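Local coordinates for separin (Saccharomyces cerevisiae, PDB 5U1T), which cleaves the Mcd1/Scc1 subunit of cohesin at the onset of anaphase as a caspase-like cysteine protease that securin keeps inactive for most of the cell cycle, at residues A753-V756 with I757-V760; L792-S795 with F796-I800; R1077-P1080 with L1081-K1085; N930-N933 with R934-M938; E828-I831 with V832-L836. One frame throughout, in Å; residues are numbered along the deposited sequence.

Contact 1: residues A753-V756 with I757-V760; sequences AGNV and ISAV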
loop_
_atom_site.group_PDB
_atom_site.type_symbol
_atom_site.label_atom_id
_atom_site.label_comp_id
_atom_site.label_asym_id
_atom_site.label_seq_id
_atom_site.Cartn_x
_atom_site.Cartn_y
_atom_site.Cartn_z
ATOM N N ALA A 753 4.599 9.785 19.911
ATOM C CA ALA A 753 5.526 9.902 21.032
ATOM C C ALA A 753 6.264 11.248 21.054
ATOM O O ALA A 753 7.372 11.333 21.587
ATOM C CB ALA A 753 6.531 8.763 20.990
ATOM N N GLY A 754 5.668 12.289 20.469
ATOM C CA GLY A 754 6.275 13.613 20.455
ATOM C C GLY A 754 7.633 13.745 19.760
ATOM O O GLY A 754 8.463 14.583 20.165
ATOM N N ASN A 755 7.864 12.939 18.715
ATOM C CA ASN A 755 9.080 13.044 17.889
ATOM C C ASN A 755 8.791 13.558 16.490
ATOM O O ASN A 755 8.881 12.816 15.508
ATOM C CB ASN A 755 9.782 11.697 17.784
ATOM C CG ASN A 755 10.474 11.324 19.049
ATOM O OD1 ASN A 755 10.315 11.995 20.069
ATOM N ND2 ASN A 755 11.251 10.254 19.008
ATOM N N VAL A 756 8.459 14.836 16.412
ATOM C CA VAL A 756 7.949 15.420 15.196
ATOM C C VAL A 756 8.955 15.331 14.078
ATOM O O VAL A 756 8.604 14.919 12.979
ATOM C CB VAL A 756 7.544 16.876 15.415
ATOM C CG1 VAL A 756 7.181 17.535 14.100
ATOM C CG2 VAL A 756 6.378 16.929 16.375
ATOM N N ILE A 757 10.206 15.678 14.361
ATOM C CA ILE A 757 11.222 15.730 13.313
ATOM C C ILE A 757 11.451 14.377 12.655
ATOM O O ILE A 757 11.274 14.220 11.446
ATOM C CB ILE A 757 12.577 16.226 13.842
ATOM C CG1 ILE A 757 12.427 17.603 14.498
ATOM C CG2 ILE A 757 13.618 16.239 12.708
ATOM C CD1 ILE A 757 11.808 18.626 13.587
ATOM N N SER A 758 11.849 13.400 13.455
ATOM C CA SER A 758 12.165 12.094 12.918
ATOM C C SER A 758 10.908 11.456 12.284
ATOM O O SER A 758 11.011 10.749 11.292
ATOM C CB SER A 758 12.785 11.208 14.008
ATOM O OG SER A 758 11.832 10.869 14.989
ATOM N N ALA A 759 9.720 11.740 12.812
ATOM C CA ALA A 759 8.497 11.275 12.143
ATOM C C ALA A 759 8.361 11.880 10.744
ATOM O O ALA A 759 7.923 11.215 9.816
ATOM C CB ALA A 759 7.271 11.598 12.967
ATOM N N VAL A 760 8.735 13.148 10.600
ATOM C CA VAL A 760 8.706 13.799 9.291
ATOM C C VAL A 760 9.693 13.108 8.361
ATOM O O VAL A 760 9.374 12.846 7.208
ATOM C CB VAL A 760 9.042 15.310 9.367
ATOM C CG1 VAL A 760 9.285 15.878 7.977
ATOM C CG2 VAL A 760 7.923 16.060 10.037
#

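Contact 2: residues L792-S795 with F796-I800; sequences LSFS and FFQLI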
loop_
_atom_site.group_PDB
_atom_site.type_symbol
_atom_site.label_atom_id
_atom_site.label_comp_id
_atom_site.label_asym_id
_atom_site.label_seq_id
_atom_site.Cartn_x
_atom_site.Cartn_y
_atom_site.Cartn_z
ATOM N N LEU A 792 0.583 4.954 -0.023
ATOM C CA LEU A 792 0.920 6.283 -0.510
ATOM C C LEU A 792 -0.048 7.303 0.020
ATOM O O LEU A 792 0.325 8.446 0.261
ATOM C CB LEU A 792 0.920 6.324 -2.034
ATOM C CG LEU A 792 1.449 7.597 -2.687
ATOM C CD1 LEU A 792 2.743 8.080 -1.997
ATOM C CD2 LEU A 792 1.674 7.369 -4.178
ATOM N N SER A 793 -1.302 6.892 0.172
ATOM C CA SER A 793 -2.318 7.784 0.706
ATOM C C SER A 793 -2.070 7.969 2.196
ATOM O O SER A 793 -2.262 9.054 2.725
ATOM C CB SER A 793 -3.733 7.251 0.438
ATOM O OG SER A 793 -3.837 5.887 0.797
ATOM N N PHE A 794 -1.613 6.903 2.845
ATOM C CA PHE A 794 -1.292 6.914 4.266
ATOM C C PHE A 794 -0.218 7.957 4.547
ATOM O O PHE A 794 -0.351 8.760 5.472
ATOM C CB PHE A 794 -0.823 5.526 4.720
ATOM C CG PHE A 794 -0.362 5.460 6.161
ATOM C CD1 PHE A 794 0.852 6.032 6.562
ATOM C CD2 PHE A 794 -1.115 4.787 7.106
ATOM C CE1 PHE A 794 1.281 5.963 7.883
ATOM C CE2 PHE A 794 -0.690 4.700 8.429
ATOM C CZ PHE A 794 0.509 5.291 8.817
ATOM N N SER A 795 0.853 7.938 3.758
ATOM C CA SER A 795 1.961 8.823 4.037
ATOM C C SER A 795 1.571 10.289 3.785
ATOM O O SER A 795 2.051 11.154 4.489
ATOM C CB SER A 795 3.196 8.426 3.231
ATOM O OG SER A 795 3.102 8.928 1.928
ATOM N N PHE A 796 0.681 10.584 2.844
ATOM C CA PHE A 796 0.131 11.947 2.782
ATOM C C PHE A 796 -0.709 12.319 4.022
ATOM O O PHE A 796 -0.482 13.357 4.626
ATOM C CB PHE A 796 -0.709 12.150 1.521
ATOM C CG PHE A 796 0.107 12.513 0.311
ATOM C CD1 PHE A 796 0.581 13.814 0.144
ATOM C CD2 PHE A 796 0.423 11.550 -0.646
ATOM C CE1 PHE A 796 1.350 14.158 -0.961
ATOM C CE2 PHE A 796 1.188 11.881 -1.751
ATOM C CZ PHE A 796 1.652 13.190 -1.916
ATOM N N PHE A 797 -1.672 11.477 4.387
ATOM C CA PHE A 797 -2.388 11.629 5.640
ATOM C C PHE A 797 -1.409 11.883 6.812
ATOM O O PHE A 797 -1.546 12.853 7.554
ATOM C CB PHE A 797 -3.244 10.390 5.936
ATOM C CG PHE A 797 -4.282 10.080 4.883
ATOM C CD1 PHE A 797 -4.636 11.014 3.918
ATOM C CD2 PHE A 797 -4.912 8.836 4.862
ATOM C CE1 PHE A 797 -5.602 10.701 2.940
ATOM C CE2 PHE A 797 -5.872 8.522 3.902
ATOM C CZ PHE A 797 -6.225 9.457 2.944
ATOM N N GLN A 798 -0.408 11.028 6.955
ATOM C CA GLN A 798 0.514 11.153 8.066
ATOM C C GLN A 798 1.277 12.484 8.062
ATOM O O GLN A 798 1.382 13.136 9.097
ATOM C CB GLN A 798 1.509 9.992 8.065
ATOM C CG GLN A 798 2.066 9.662 9.440
ATOM C CD GLN A 798 0.984 9.687 10.514
ATOM O OE1 GLN A 798 0.079 8.844 10.543
ATOM N NE2 GLN A 798 1.054 10.689 11.388
ATOM N N LEU A 799 1.818 12.875 6.910
ATOM C CA LEU A 799 2.607 14.094 6.810
ATOM C C LEU A 799 1.753 15.315 7.139
ATOM O O LEU A 799 2.174 16.186 7.914
ATOM C CB LEU A 799 3.217 14.250 5.421
ATOM C CG LEU A 799 4.615 13.689 5.177
ATOM C CD1 LEU A 799 4.853 13.557 3.678
ATOM C CD2 LEU A 799 5.695 14.545 5.791
ATOM N N ILE A 800 0.555 15.370 6.557
ATOM C CA ILE A 800 -0.376 16.449 6.841
ATOM C C ILE A 800 -0.731 16.475 8.329
ATOM O O ILE A 800 -0.674 17.518 8.951
ATOM C CB ILE A 800 -1.642 16.334 5.981
ATOM C CG1 ILE A 800 -1.264 16.449 4.490
ATOM C CG2 ILE A 800 -2.640 17.397 6.376
ATOM C CD1 ILE A 800 -2.426 16.383 3.491
#

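Contact 3: residues R1077-P1080 with L1081-K1085; sequences RHMP and LLFDK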
loop_
_atom_site.group_PDB
_atom_site.type_symbol
_atom_site.label_atom_id
_atom_site.label_comp_id
_atom_site.label_asym_id
_atom_site.label_seq_id
_atom_site.Cartn_x
_atom_site.Cartn_y
_atom_site.Cartn_z
ATOM N N ARG A 1077 3.444 30.023 21.507
ATOM C CA ARG A 1077 3.921 31.085 20.633
ATOM C C ARG A 1077 5.267 30.693 20.023
ATOM O O ARG A 1077 5.560 31.000 18.873
ATOM C CB ARG A 1077 4.045 32.409 21.402
ATOM C CG ARG A 1077 2.711 33.080 21.699
ATOM C CD ARG A 1077 2.885 34.480 22.234
ATOM N NE ARG A 1077 3.545 34.526 23.536
ATOM C CZ ARG A 1077 2.960 34.948 24.658
ATOM N NH1 ARG A 1077 1.688 35.342 24.639
ATOM N NH2 ARG A 1077 3.642 34.974 25.798
ATOM N N HIS A 1078 6.061 29.985 20.818
ATOM C CA HIS A 1078 7.424 29.625 20.497
ATOM C C HIS A 1078 7.537 28.336 19.642
ATOM O O HIS A 1078 8.289 28.298 18.661
ATOM C CB HIS A 1078 8.196 29.479 21.811
ATOM C CG HIS A 1078 9.566 28.903 21.657
ATOM N ND1 HIS A 1078 10.588 29.579 21.028
ATOM C CD2 HIS A 1078 10.085 27.721 22.062
ATOM C CE1 HIS A 1078 11.679 28.831 21.046
ATOM N NE2 HIS A 1078 11.402 27.703 21.674
ATOM N N MET A 1079 6.787 27.297 20.026
ATOM C CA MET A 1079 6.856 25.978 19.404
ATOM C C MET A 1079 6.647 25.976 17.879
ATOM O O MET A 1079 7.373 25.306 17.176
ATOM C CB MET A 1079 5.848 25.035 20.060
ATOM C CG MET A 1079 6.191 24.628 21.477
ATOM S SD MET A 1079 7.907 24.114 21.714
ATOM C CE MET A 1079 7.836 22.329 21.525
ATOM N N PRO A 1080 5.662 26.720 17.356
ATOM C CA PRO A 1080 5.592 26.705 15.894
ATOM C C PRO A 1080 6.816 27.321 15.225
ATOM O O PRO A 1080 7.235 26.840 14.185
ATOM C CB PRO A 1080 4.356 27.549 15.590
ATOM C CG PRO A 1080 3.597 27.610 16.858
ATOM C CD PRO A 1080 4.584 27.528 17.945
ATOM N N LEU A 1081 7.378 28.375 15.797
ATOM C CA LEU A 1081 8.500 29.056 15.154
ATOM C C LEU A 1081 9.753 28.190 15.179
ATOM O O LEU A 1081 10.488 28.131 14.205
ATOM C CB LEU A 1081 8.764 30.413 15.821
ATOM C CG LEU A 1081 7.594 31.396 15.721
ATOM C CD1 LEU A 1081 7.743 32.578 16.720
ATOM C CD2 LEU A 1081 7.425 31.908 14.305
ATOM N N LEU A 1082 9.988 27.511 16.289
ATOM C CA LEU A 1082 11.155 26.667 16.405
ATOM C C LEU A 1082 11.029 25.471 15.464
ATOM O O LEU A 1082 11.995 25.081 14.809
ATOM C CB LEU A 1082 11.340 26.200 17.839
ATOM C CG LEU A 1082 12.557 25.308 18.046
ATOM C CD1 LEU A 1082 13.862 26.103 18.079
ATOM C CD2 LEU A 1082 12.373 24.512 19.307
ATOM N N PHE A 1083 9.839 24.894 15.395
ATOM C CA PHE A 1083 9.614 23.775 14.490
ATOM C C PHE A 1083 9.870 24.215 13.061
ATOM O O PHE A 1083 10.491 23.493 12.288
ATOM C CB PHE A 1083 8.198 23.217 14.637
ATOM C CG PHE A 1083 8.097 22.123 15.647
ATOM C CD1 PHE A 1083 9.023 21.087 15.652
ATOM C CD2 PHE A 1083 7.103 22.129 16.604
ATOM C CE1 PHE A 1083 8.945 20.075 16.585
ATOM C CE2 PHE A 1083 7.022 21.116 17.536
ATOM C CZ PHE A 1083 7.947 20.089 17.526
ATOM N N ASP A 1084 9.405 25.416 12.734
ATOM C CA ASP A 1084 9.630 25.983 11.418
ATOM C C ASP A 1084 11.116 26.073 11.129
ATOM O O ASP A 1084 11.569 25.634 10.074
ATOM C CB ASP A 1084 9.004 27.367 11.297
ATOM C CG ASP A 1084 9.092 27.910 9.892
ATOM O OD1 ASP A 1084 10.163 28.413 9.502
ATOM O OD2 ASP A 1084 8.095 27.817 9.155
ATOM N N LYS A 1085 11.869 26.645 12.068
ATOM C CA LYS A 1085 13.308 26.812 11.894
ATOM C C LYS A 1085 14.005 25.450 11.743
ATOM O O LYS A 1085 14.713 25.218 10.757
ATOM C CB LYS A 1085 13.895 27.605 13.065
ATOM C CG LYS A 1085 15.400 27.850 13.013
ATOM C CD LYS A 1085 15.806 28.918 12.015
ATOM C CE LYS A 1085 17.305 29.212 12.139
ATOM N NZ LYS A 1085 17.842 30.191 11.143
#

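Contact 4: residues N930-N933 with R934-M938; sequences NVIN and RVHNM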
loop_
_atom_site.group_PDB
_atom_site.type_symbol
_atom_site.label_atom_id
_atom_site.label_comp_id
_atom_site.label_asym_id
_atom_site.label_seq_id
_atom_site.Cartn_x
_atom_site.Cartn_y
_atom_site.Cartn_z
ATOM N N ASN A 930 -8.023 10.725 25.798
ATOM C CA ASN A 930 -8.988 10.550 26.870
ATOM C C ASN A 930 -8.941 11.710 27.880
ATOM O O ASN A 930 -9.952 12.387 28.109
ATOM C CB ASN A 930 -8.745 9.211 27.578
ATOM C CG ASN A 930 -9.929 8.768 28.410
ATOM O OD1 ASN A 930 -11.064 9.168 28.162
ATOM N ND2 ASN A 930 -9.668 7.935 29.403
ATOM N N VAL A 931 -7.765 11.937 28.463
ATOM C CA VAL A 931 -7.586 12.986 29.469
ATOM C C VAL A 931 -7.869 14.382 28.907
ATOM O O VAL A 931 -8.539 15.184 29.544
ATOM C CB VAL A 931 -6.169 12.956 30.064
ATOM C CG1 VAL A 931 -5.956 14.144 30.996
ATOM C CG2 VAL A 931 -5.944 11.650 30.801
ATOM N N ILE A 932 -7.366 14.662 27.711
ATOM C CA ILE A 932 -7.648 15.923 27.037
ATOM C C ILE A 932 -9.143 16.154 26.926
ATOM O O ILE A 932 -9.634 17.249 27.145
ATOM C CB ILE A 932 -7.008 15.957 25.637
ATOM C CG1 ILE A 932 -5.542 16.286 25.790
ATOM C CG2 ILE A 932 -7.627 17.034 24.763
ATOM C CD1 ILE A 932 -5.360 17.568 26.583
ATOM N N ASN A 933 -9.871 15.105 26.585
ATOM C CA ASN A 933 -11.306 15.215 26.518
ATOM C C ASN A 933 -11.905 15.461 27.890
ATOM O O ASN A 933 -12.860 16.215 28.025
ATOM C CB ASN A 933 -11.895 13.958 25.901
ATOM C CG ASN A 933 -11.826 13.976 24.401
ATOM O OD1 ASN A 933 -11.208 14.864 23.809
ATOM N ND2 ASN A 933 -12.463 12.997 23.767
ATOM N N ARG A 934 -11.341 14.804 28.899
ATOM C CA ARG A 934 -11.848 14.895 30.260
ATOM C C ARG A 934 -11.738 16.328 30.764
ATOM O O ARG A 934 -12.707 16.889 31.272
ATOM C CB ARG A 934 -11.090 13.932 31.172
ATOM C CG ARG A 934 -11.445 14.037 32.632
ATOM C CD ARG A 934 -10.903 12.848 33.389
ATOM N NE ARG A 934 -11.497 11.629 32.869
ATOM C CZ ARG A 934 -10.874 10.454 32.813
ATOM N NH1 ARG A 934 -11.493 9.388 32.307
ATOM N NH2 ARG A 934 -9.626 10.349 33.264
ATOM N N VAL A 935 -10.552 16.911 30.588
ATOM C CA VAL A 935 -10.301 18.318 30.878
ATOM C C VAL A 935 -11.386 19.205 30.295
ATOM O O VAL A 935 -12.007 19.957 31.021
ATOM C CB VAL A 935 -8.931 18.782 30.344
ATOM C CG1 VAL A 935 -8.867 20.299 30.288
ATOM C CG2 VAL A 935 -7.811 18.226 31.210
ATOM N N HIS A 936 -11.634 19.109 28.997
ATOM C CA HIS A 936 -12.669 19.940 28.384
ATOM C C HIS A 936 -14.067 19.621 28.926
ATOM O O HIS A 936 -14.886 20.514 29.124
ATOM C CB HIS A 936 -12.640 19.801 26.858
ATOM C CG HIS A 936 -11.368 20.297 26.240
ATOM N ND1 HIS A 936 -11.146 21.628 25.958
ATOM C CD2 HIS A 936 -10.239 19.642 25.873
ATOM C CE1 HIS A 936 -9.943 21.770 25.430
ATOM N NE2 HIS A 936 -9.368 20.582 25.379
ATOM N N ASN A 937 -14.338 18.356 29.194
ATOM C CA ASN A 937 -15.636 17.991 29.728
ATOM C C ASN A 937 -15.806 18.514 31.146
ATOM O O ASN A 937 -16.894 18.931 31.554
ATOM C CB ASN A 937 -15.819 16.477 29.704
ATOM C CG ASN A 937 -16.181 15.965 28.341
ATOM O OD1 ASN A 937 -16.795 16.677 27.547
ATOM N ND2 ASN A 937 -15.806 14.724 28.057
ATOM N N MET A 938 -14.708 18.462 31.887
ATOM C CA MET A 938 -14.661 18.939 33.244
ATOM C C MET A 938 -14.882 20.459 33.249
ATOM O O MET A 938 -15.653 20.992 34.049
ATOM C CB MET A 938 -13.322 18.558 33.862
ATOM C CG MET A 938 -13.109 18.985 35.291
ATOM S SD MET A 938 -11.583 18.208 35.911
ATOM C CE MET A 938 -11.370 18.954 37.553
#

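Contact 5: residues E828-I831 with V832-L836; sequences EPII and VYRCL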
loop_
_atom_site.group_PDB
_atom_site.type_symbol
_atom_site.label_atom_id
_atom_site.label_comp_id
_atom_site.label_asym_id
_atom_site.label_seq_id
_atom_site.Cartn_x
_atom_site.Cartn_y
_atom_site.Cartn_z
ATOM N N GLU A 828 -9.865 4.304 -7.696
ATOM C CA GLU A 828 -10.309 3.376 -6.646
ATOM C C GLU A 828 -11.173 4.089 -5.625
ATOM O O GLU A 828 -10.711 4.916 -4.893
ATOM C CB GLU A 828 -9.142 2.663 -5.990
ATOM C CG GLU A 828 -8.247 1.906 -6.948
ATOM C CD GLU A 828 -8.950 0.820 -7.709
ATOM O OE1 GLU A 828 -9.695 0.053 -7.104
ATOM O OE2 GLU A 828 -8.759 0.730 -8.922
ATOM N N PRO A 829 -12.425 3.694 -5.529
ATOM C CA PRO A 829 -13.407 4.398 -4.695
ATOM C C PRO A 829 -13.049 4.470 -3.208
ATOM O O PRO A 829 -13.227 5.518 -2.588
ATOM C CB PRO A 829 -14.685 3.582 -4.906
ATOM C CG PRO A 829 -14.528 3.042 -6.278
ATOM C CD PRO A 829 -13.065 2.671 -6.370
ATOM N N ILE A 830 -12.519 3.409 -2.635
ATOM C CA ILE A 830 -12.159 3.458 -1.236
ATOM C C ILE A 830 -11.023 4.405 -0.981
ATOM O O ILE A 830 -10.892 4.940 0.082
ATOM C CB ILE A 830 -11.777 2.084 -0.706
ATOM C CG1 ILE A 830 -11.579 2.131 0.789
ATOM C CG2 ILE A 830 -10.491 1.625 -1.326
ATOM C CD1 ILE A 830 -12.860 2.248 1.546
ATOM N N ILE A 831 -10.185 4.604 -1.968
ATOM C CA ILE A 831 -9.078 5.529 -1.795
ATOM C C ILE A 831 -9.551 6.956 -2.033
ATOM O O ILE A 831 -9.233 7.854 -1.269
ATOM C CB ILE A 831 -7.909 5.208 -2.729
ATOM C CG1 ILE A 831 -7.396 3.791 -2.471
ATOM C CG2 ILE A 831 -6.777 6.193 -2.498
ATOM C CD1 ILE A 831 -6.757 3.595 -1.103
ATOM N N VAL A 832 -10.327 7.149 -3.089
ATOM C CA VAL A 832 -10.906 8.443 -3.386
ATOM C C VAL A 832 -11.772 8.920 -2.223
ATOM O O VAL A 832 -11.651 10.069 -1.788
ATOM C CB VAL A 832 -11.717 8.392 -4.690
ATOM C CG1 VAL A 832 -12.482 9.676 -4.913
ATOM C CG2 VAL A 832 -10.785 8.132 -5.853
ATOM N N TYR A 833 -12.622 8.044 -1.693
ATOM C CA TYR A 833 -13.451 8.432 -0.560
ATOM C C TYR A 833 -12.601 8.847 0.640
ATOM O O TYR A 833 -12.763 9.947 1.152
ATOM C CB TYR A 833 -14.410 7.325 -0.112
ATOM C CG TYR A 833 -15.130 7.784 1.137
ATOM C CD1 TYR A 833 -16.023 8.852 1.076
ATOM C CD2 TYR A 833 -14.849 7.231 2.387
ATOM C CE1 TYR A 833 -16.643 9.330 2.201
ATOM C CE2 TYR A 833 -15.466 7.711 3.525
ATOM C CZ TYR A 833 -16.364 8.762 3.424
ATOM O OH TYR A 833 -16.999 9.261 4.542
ATOM N N ARG A 834 -11.716 7.965 1.092
ATOM C CA ARG A 834 -10.922 8.229 2.280
ATOM C C ARG A 834 -10.138 9.524 2.166
ATOM O O ARG A 834 -10.022 10.272 3.153
ATOM C CB ARG A 834 -9.954 7.084 2.570
ATOM C CG ARG A 834 -10.590 5.832 3.077
ATOM C CD ARG A 834 -11.475 6.091 4.268
ATOM N NE ARG A 834 -12.140 4.863 4.672
ATOM C CZ ARG A 834 -11.652 4.009 5.571
ATOM N NH1 ARG A 834 -10.500 4.269 6.172
ATOM N NH2 ARG A 834 -12.320 2.898 5.877
ATOM N N CYS A 835 -9.611 9.805 0.980
ATOM C CA CYS A 835 -8.844 11.026 0.797
ATOM C C CYS A 835 -9.748 12.252 0.877
ATOM O O CYS A 835 -9.386 13.260 1.475
ATOM C CB CYS A 835 -8.107 11.019 -0.533
ATOM S SG CYS A 835 -6.672 9.960 -0.580
ATOM N N LEU A 836 -10.925 12.164 0.268
ATOM C CA LEU A 836 -11.862 13.272 0.332
ATOM C C LEU A 836 -12.368 13.502 1.761
ATOM O O LEU A 836 -12.664 14.639 2.132
ATOM C CB LEU A 836 -13.041 13.038 -0.611
ATOM C CG LEU A 836 -12.712 13.256 -2.091
ATOM C CD1 LEU A 836 -13.906 12.890 -2.973
ATOM C CD2 LEU A 836 -12.260 14.688 -2.320
#

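Contact 1: residues A753-V756 with I757-V760
Ala759 N donates to Asn755 O at 3.0 Å and Val760 N donates to Val756 O at 3.0 Å, the first two i to i+4 bonds of helix 756-775. The bond to Asn755 O runs nearly along the C=O axis, with an angle of 156° at the hydrogen. Asn755 holds the N-cap position, yet its side chain makes no capping bond. The N-H of Ser758 in this first turn is instead taken by OD1 of Asn1108, brought in by a loop. Just upstream, helix 729-752 ends in a Schellman motif: Gly754, with its positive phi of 61°, is the C-prime residue, and Gly754 N and Asn755 N bond back to Ile751 O and Asn750 O. The contact is thus the short link between the end of one helix and the start of the next.

The packing across the turn is light. Ser758 OG comes within 3.6 Å of Asn755 CB, the serine hydroxyl being folded back between its own N and carbonyl carbon (chi1 69°). On another side of the helix, Val756 CG1 and Val760 CG2 meet at 4.4 Å. Both valines also rest on Ile802 of helix 782-805, while Ile757 packs on Val1086 and Leu1087 of helix 1075-1088. The chemistry is therefore two-sided: Asn1108 serves Ser758 N where the cap side chain does not, and the buried valines and Ile757 meet apolar neighbours.

Contact 2: residues L792-S795 with F796-I800
Phe796 swings its ring back along the helix to lie beside Leu792, both side chains pointing the same way, and CE2 of the phenylalanine touches Leu792 CD1 at 4.1 Å. The Leu792 carbonyl oxygen lies at the edge of this ring, near its plane, and also receives Ser795 OG at 3.3 Å. That hydroxyl comes from above the carbonyl plane, 39° out of it. Ser795 in turn offers its own carbonyl O to Leu799 N at 3.0 Å, one of the i to i+4 bonds that run through the middle of helix 782-805, a helix of separase packed among helices 729-752, 756-775, 809-825 and 829-845. An aromatic side chain of another protein chain also packs on Leu792 and Phe796.

Phe794 lies alongside Gln798. Its CE1 approaches Gln798 CB at 4.0 Å, and the glutamine, bent at chi2 (43°), brings its amide next to the ring with the two planes 51° apart. Phe797 takes another flank, its ring set with one face over Ser793 O and CZ reaching Ser793 CB at 4.2 Å; the ring also stacks with Phe838 of helix 829-845. With an alanine here, Phe838 would probably lose its stacking partner and a gap would open beside Ser793.

Contact 3: residues R1077-P1080 with L1081-K1085
Leu1082 N bonds to His1078 O at 3.0 Å, Phe1083 N to Met1079 O at 3.1 Å and Asp1084 N to Pro1080 O at 3.0 Å, three successive i to i+4 backbone bonds of helix 1075-1088. The donors of the second and third stand 27° and 28° out of the carbonyl planes. Pro1080 can accept in this way but has no N-H to give to the turn before it, and the helix is kinked there.

Side-chain contacts follow the same spacing. The apolar one joins CE of Met1079 to CE2 of the Phe1083 ring at 4.2 Å. Leu1081 lays CD1 over the backbone of the preceding turn, 3.4 Å from Arg1077 O. Leu1082 presents CB to one face of the His1078 imidazole, and its CD2 reaches His1078 NE2 at 4.1 Å; the imidazole is carried there by CG lying anti to the backbone N (chi1 171°).

Phe1083 of this proline-kinked helix meets Ile806, whereas Leu1081 packs on Tyr1515 of helix 1513-1519, consistent with a place where the helical region of separase meets the protease region. Among the polar groups, His1078 NE2 is hydrogen-bonded to Glu1114 of helix 1111-1127. Arg1077 forms a salt bridge with Asp1074 through NE and a cation-pi contact with Tyr1388.

Contact 4: residues N930-N933 with R934-M938
Ile932 lies alongside His936, its CG2 methyl in plane with the imidazole at the ring's edge, 3.9 Å from His936 CD2. The two are one turn apart on helix 927-946, and the whole contact is of this i to i+4 kind. Arg934 N bonds to Asn930 O at 2.9 Å in the carbonyl plane, Val935 N to Val931 O at 2.9 Å, and Asn937 N to Asn933 O at 2.9 Å.

Another flank of the turn is polar. Asn930 and Arg934 cross obliquely, amide and guanidinium planes 71° apart; Asn930 ND2 and Arg934 NH1, both donors, merely lie near each other at 3.7 Å. Their partners come from the loop before the helix: Arg934 forms salt bridges with Asp919 through NH1 and Asp916 through NE, and Asn930 OD1 receives the N-H of Ile917. Asn933 ND2 bonds to the carbonyls of Lys915 in that loop and Leu911 at the end of helix 905-912, and Asn937 ND2 to Asp916.

His936 NE2 bonds to Glu1038 of helix 1036-1054. With an alanine in place of His936, Glu1038 would probably be left without its imidazole mate and Ile932 CG2 without the ring edge beside it. Val935, which packs on helices 1012-1028 and 1036-1054, holds CG2 anti to its carbonyl carbon, beside the backbone N, which turns this methyl back to 4.5 Å from Val931 CG1.

Contact 5: residues E828-I831 with V832-L836
Glu828 O, at the N-cap of helix 829-845, accepts from both Val832 N at 2.9 Å (i to i+4) and Ile831 N at 3.0 Å (i to i+3), and further i to i+4 bonds follow from Tyr833 N to Pro829 O and from Cys835 N to Ile831 O. Between these last two, Arg834 N reaches Ile830 O at 3.3 Å from well above the carbonyl plane, 48° out of it.

Ile830 and Arg834 run side by side, pointing the same way, and the CD1 methyl of the isoleucine meets Arg834 NE at 4.1 Å. A bend at chi2 (-53°) lays the arginine along this neighbour, where NE is hydrogen-bonded to Ser874 of helix 872-881. Further round the helix, Ile831 CG2 touches Cys835 SG at 4.2 Å, a small apolar pair against helix 782-805, where Lys790, Ser793 and Phe797 lie. Val832 sets CG2 at 3.4 Å from Glu828 O, beside the doubly used carbonyl. The Tyr833 ring meets Phe863 and other residues of helix 849-863.

Pro829 takes the first position after the N-cap, where an alpha helix needs no i to i+4 donor, so its missing N-H costs the backbone nothing. The chemistry thus divides: a proline-led start, Cys835 against helix 782-805 and Tyr833 against helices 849-863 and 872-881, and an arginine whose NE lies beside the Ile830 methyl yet is bonded to a hydroxyl.

Four of the contacts form a connected path. Contact 5 meets contact 2 where Phe797 CZ packs on Cys835 SG at 3.6 Å, the two centres lying about 13 Å apart. Contact 2 meets contact 1 more lightly, Val760 O lying 4.3 Å from Leu799 CD2 between consecutive helices. Contact 1 reaches contact 3 through Val756 CB and Phe1083 CE1 at 3.7 Å. Contact 4 stands apart, its nearest atoms about 13 Å from those of contact 1 and about 14 Å from those of contact 3. All five lie away from the probable catalytic Cys1497, although contact 3 packs on helix 1513-1519 within the peptidase family region.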